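PDB 5Y1Z: drebrin from Homo sapiens, which probably binds actin filaments through its cofilin-like ADF-homology domain, the part of the protein described here. Local coordinates for residues A[85-90]-A[124-129]; A[20-25]-A[30-35]. All coordinates share one frame; numbering follows the deposited sequence.

Contact 1: residues A[85-90]-A[124-129]; sequences INWVGE and EDIDAG
The indole of Trp87 meets Ile126 at the benzo side: CE3 lies 4.3 Å from Ile126 CD1, and the methyl comes in obliquely to the ring. Phe60 stacks on the same indole, and at the pyrrole end NE1 donates a hydrogen bond to the carbonyl oxygen of Glu61, so the ring is held from the loop after helix 52-56 as well as touched by Ile126. With CG anti to the backbone N (chi1 174°) the indole leans closer to segment 124-129 than its own CB does. Two residues earlier on the strand, Ile85 adds the aliphatic part of the surface that Ile126 meets. Its CG2 is 4.1 Å and its CD1 4.2 Å from Ile126 CD1, and the two isoleucine side chains cross at about a right angle. Ile126 CD1 thus makes the closest approach to both Ile85 and Trp87; no hydrogen bond joins the segments, and the join is purely apolar. Polar bonds flank Ile126: Asp125 OD1 accepts from the backbone N of Ser121 and Ser122, while Asp127, the N-cap of helix 128-134, accepts from Ala130 N through OD1. Strand 81-88 lies between strand 65-72, reached by backbone bonds from Ile85 to Gly68 and Trp87 to Met66, and strand 116-120, whose Ala120 touches Ile85, Trp87 and Ile126. Leu53 and Leu56 of helix 52-56 pack on Ile85, and Ile126 also rests on Phe60, just ahead of the C-terminal helix 128-134.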
# COMPACT_ATOMS: atom_id res chain seq x y z
N ILE A 85 0.31 11.30 -16.62
CA ILE A 85 0.12 12.64 -16.09
C ILE A 85 -0.53 12.51 -14.73
O ILE A 85 -1.65 11.99 -14.61
CB ILE A 85 -0.73 13.49 -17.03
CG1 ILE A 85 0.05 13.74 -18.31
CG2 ILE A 85 -1.04 14.81 -16.35
CD1 ILE A 85 -0.80 14.07 -19.47
N ASN A 86 0.19 12.95 -13.70
CA ASN A 86 -0.30 13.02 -12.33
C ASN A 86 -0.97 14.38 -12.18
O ASN A 86 -0.32 15.38 -11.83
CB ASN A 86 0.86 12.83 -11.37
CG ASN A 86 0.45 13.02 -9.94
OD1 ASN A 86 -0.65 12.63 -9.54
ND2 ASN A 86 1.34 13.61 -9.15
N TRP A 87 -2.27 14.42 -12.45
CA TRP A 87 -3.02 15.67 -12.40
C TRP A 87 -3.64 15.93 -11.03
O TRP A 87 -4.41 15.11 -10.50
CB TRP A 87 -4.13 15.65 -13.45
CG TRP A 87 -5.03 16.85 -13.37
CD1 TRP A 87 -6.16 16.97 -12.63
CD2 TRP A 87 -4.86 18.10 -14.06
NE1 TRP A 87 -6.72 18.21 -12.82
CE2 TRP A 87 -5.95 18.92 -13.69
CE3 TRP A 87 -3.92 18.60 -14.97
CZ2 TRP A 87 -6.11 20.22 -14.19
CZ3 TRP A 87 -4.07 19.89 -15.47
CH2 TRP A 87 -5.15 20.69 -15.08
N VAL A 88 -3.34 17.09 -10.48
CA VAL A 88 -3.99 17.54 -9.27
C VAL A 88 -4.57 18.91 -9.55
O VAL A 88 -3.82 19.87 -9.79
CB VAL A 88 -3.03 17.58 -8.07
CG1 VAL A 88 -3.79 17.95 -6.82
CG2 VAL A 88 -2.38 16.22 -7.90
N GLY A 89 -5.89 19.00 -9.56
CA GLY A 89 -6.52 20.26 -9.85
C GLY A 89 -6.18 21.29 -8.78
O GLY A 89 -6.02 20.96 -7.61
N GLU A 90 -6.04 22.54 -9.23
CA GLU A 90 -5.77 23.66 -8.33
C GLU A 90 -6.79 23.79 -7.21
O GLU A 90 -6.52 24.46 -6.21
CB GLU A 90 -5.71 24.98 -9.12
N GLU A 124 -1.27 24.21 -18.84
CA GLU A 124 0.02 24.73 -19.25
C GLU A 124 1.18 23.86 -18.80
O GLU A 124 2.28 23.99 -19.35
CB GLU A 124 0.20 26.15 -18.71
CG GLU A 124 -0.96 27.05 -19.01
CD GLU A 124 -0.99 28.26 -18.10
OE1 GLU A 124 -1.54 28.13 -16.98
OE2 GLU A 124 -0.45 29.32 -18.52
N ASP A 125 0.99 22.98 -17.81
CA ASP A 125 2.04 22.05 -17.44
C ASP A 125 2.20 20.92 -18.45
O ASP A 125 3.16 20.15 -18.36
CB ASP A 125 1.77 21.45 -16.05
CG ASP A 125 1.73 22.49 -14.95
OD1 ASP A 125 0.98 22.29 -13.96
OD2 ASP A 125 2.42 23.53 -15.06
N ILE A 126 1.29 20.83 -19.42
CA ILE A 126 1.26 19.70 -20.35
C ILE A 126 1.65 20.16 -21.74
O ILE A 126 0.80 20.33 -22.62
CB ILE A 126 -0.12 19.05 -20.31
CG1 ILE A 126 -0.41 18.63 -18.87
CG2 ILE A 126 -0.24 17.88 -21.30
CD1 ILE A 126 -1.74 18.08 -18.68
N ASP A 127 2.96 20.35 -21.94
CA ASP A 127 3.54 20.78 -23.21
C ASP A 127 4.08 19.57 -23.96
O ASP A 127 5.09 18.98 -23.56
CB ASP A 127 4.64 21.81 -22.97
CG ASP A 127 5.22 22.34 -24.24
OD1 ASP A 127 6.02 21.62 -24.87
OD2 ASP A 127 4.86 23.46 -24.63
N ALA A 128 3.43 19.23 -25.08
CA ALA A 128 3.82 18.07 -25.88
C ALA A 128 5.30 18.08 -26.24
O ALA A 128 5.97 17.04 -26.21
CB ALA A 128 2.95 18.00 -27.14
N GLY A 129 5.84 19.26 -26.57
CA GLY A 129 7.27 19.36 -26.83
C GLY A 129 8.11 18.99 -25.62
O GLY A 129 8.96 18.09 -25.69

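Contact 2: residues A[20-25]-A[30-35]; sequences EEVIRE and DWALYT
Val22, near the end of helix 12-23, sets both methyls against the backbone at the start of strand 31-36. CG2 lies against the peptide that follows Trp31, 3.6 Å from Trp31 C and 3.7 Å from Ala32 N, and is 4.0 Å from Ala32 CB. CG1, anti to Val22's own backbone N (chi1 168°), reaches instead to Asp30 O at 3.9 Å. Val22 is buried and also touches Phe69 and Ser71 of strand 65-72. Replacing Val22 by alanine removes both methyls and would probably open a gap over the Trp31-Ala32 peptide, leaving Ala32 CB without its partner on the helix. Toward solvent the segment is looser: Glu25 is exposed and poorly ordered, while exposed Glu21 is tied by OE2 to Ser27 OG in the connecting loop. The CB atoms of Asp30 and Trp31 point away from the helix; Asp30 OD1 accepts from Gly52 N, and Trp31 NE1 donates to Glu50 O. Asp30 and Trp31 both face Gly49 in a classic beta bulge, and the whole forms the short connection from the first helix to the first strand of the ADF-homology fold.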
# COMPACT_ATOMS: atom_id res chain seq x y z
N GLU A 20 -5.46 -1.20 -22.37
CA GLU A 20 -5.13 -2.10 -23.47
C GLU A 20 -5.37 -1.42 -24.81
O GLU A 20 -4.58 -1.59 -25.74
CB GLU A 20 -5.92 -3.40 -23.33
CG GLU A 20 -5.74 -4.37 -24.47
CD GLU A 20 -6.26 -5.76 -24.13
OE1 GLU A 20 -7.48 -5.91 -23.89
OE2 GLU A 20 -5.44 -6.71 -24.11
N GLU A 21 -6.47 -0.65 -24.92
CA GLU A 21 -6.70 0.12 -26.15
C GLU A 21 -5.55 1.09 -26.41
O GLU A 21 -5.13 1.27 -27.56
CB GLU A 21 -8.00 0.90 -26.05
CG GLU A 21 -9.16 0.24 -26.72
CD GLU A 21 -9.30 0.66 -28.17
OE1 GLU A 21 -9.45 1.89 -28.43
OE2 GLU A 21 -9.27 -0.23 -29.06
N VAL A 22 -5.03 1.72 -25.36
CA VAL A 22 -3.92 2.65 -25.57
C VAL A 22 -2.65 1.92 -25.99
O VAL A 22 -1.88 2.42 -26.82
CB VAL A 22 -3.70 3.50 -24.30
CG1 VAL A 22 -2.39 4.25 -24.40
CG2 VAL A 22 -4.85 4.46 -24.09
N ILE A 23 -2.41 0.72 -25.46
CA ILE A 23 -1.18 -0.00 -25.79
C ILE A 23 -1.22 -0.54 -27.21
O ILE A 23 -0.19 -0.60 -27.90
CB ILE A 23 -0.93 -1.14 -24.78
CG1 ILE A 23 -0.84 -0.61 -23.35
CG2 ILE A 23 0.35 -1.84 -25.10
CD1 ILE A 23 0.18 0.47 -23.18
N ARG A 24 -2.39 -0.97 -27.67
CA ARG A 24 -2.48 -1.60 -28.99
C ARG A 24 -2.11 -0.62 -30.11
O ARG A 24 -2.63 0.50 -30.18
CB ARG A 24 -3.90 -2.15 -29.22
N GLU A 25 -1.22 -1.06 -30.99
CA GLU A 25 -0.84 -0.23 -32.13
C GLU A 25 -2.00 -0.04 -33.09
O GLU A 25 -2.11 1.03 -33.71
CB GLU A 25 0.36 -0.85 -32.86
N ASP A 30 -5.18 6.80 -28.22
CA ASP A 30 -3.85 6.88 -27.66
C ASP A 30 -3.86 7.56 -26.30
O ASP A 30 -2.78 7.87 -25.78
CB ASP A 30 -2.87 7.60 -28.61
CG ASP A 30 -3.29 9.04 -28.94
OD1 ASP A 30 -4.35 9.50 -28.49
OD2 ASP A 30 -2.54 9.70 -29.69
N TRP A 31 -5.03 7.78 -25.71
CA TRP A 31 -5.00 8.23 -24.33
C TRP A 31 -6.22 7.71 -23.58
O TRP A 31 -7.28 7.47 -24.17
CB TRP A 31 -4.93 9.76 -24.21
CG TRP A 31 -6.14 10.50 -24.72
CD1 TRP A 31 -6.29 11.06 -25.95
CD2 TRP A 31 -7.35 10.79 -24.00
NE1 TRP A 31 -7.53 11.66 -26.06
CE2 TRP A 31 -8.19 11.51 -24.88
CE3 TRP A 31 -7.80 10.49 -22.71
CZ2 TRP A 31 -9.46 11.95 -24.50
CZ3 TRP A 31 -9.07 10.93 -22.33
CH2 TRP A 31 -9.89 11.66 -23.23
N ALA A 32 -6.02 7.52 -22.28
CA ALA A 32 -7.08 7.17 -21.34
C ALA A 32 -6.91 8.04 -20.10
O ALA A 32 -5.80 8.45 -19.76
CB ALA A 32 -7.06 5.66 -21.02
N LEU A 33 -8.03 8.38 -19.47
CA LEU A 33 -8.06 9.30 -18.34
C LEU A 33 -8.86 8.66 -17.22
O LEU A 33 -10.06 8.39 -17.40
CB LEU A 33 -8.68 10.65 -18.76
CG LEU A 33 -8.86 11.65 -17.64
CD1 LEU A 33 -7.48 12.06 -17.13
CD2 LEU A 33 -9.66 12.84 -18.16
N TYR A 34 -8.23 8.50 -16.06
CA TYR A 34 -8.83 7.91 -14.87
C TYR A 34 -8.91 8.90 -13.71
O TYR A 34 -8.19 9.90 -13.67
CB TYR A 34 -8.05 6.67 -14.40
CG TYR A 34 -7.68 5.69 -15.49
CD1 TYR A 34 -8.56 4.67 -15.83
CD2 TYR A 34 -6.47 5.76 -16.17
CE1 TYR A 34 -8.27 3.75 -16.81
CE2 TYR A 34 -6.16 4.84 -17.17
CZ TYR A 34 -7.07 3.83 -17.47
OH TYR A 34 -6.83 2.89 -18.44
N THR A 35 -9.81 8.62 -12.78
CA THR A 35 -10.03 9.51 -11.63
C THR A 35 -10.68 8.70 -10.52
O THR A 35 -11.09 7.55 -10.71
CB THR A 35 -10.88 10.73 -12.01
OG1 THR A 35 -10.89 11.66 -10.91
CG2 THR A 35 -12.31 10.32 -12.35

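In the fold
Contact 2 closes before contact 1 opens along the chain, and both belong to the same cofilin-type domain. Their centres are about 17 Å apart, on opposite sides of the chain's centre; their nearest atoms are about 6 Å apart and do not touch. They share the five-stranded mixed sheet, where strand 65-72 runs between strands 31-36 and 81-88. Contact 2 applies helix 12-23 to one face. Contact 1 lies on the other, the face on which helix 52-56 lies, which also meets Trp31 and Leu33 of strand 31-36. Together they place the N-terminal helix and the lead-in to helix 128-134 against one sheet, consistent with the layered plan of an ADF-homology domain.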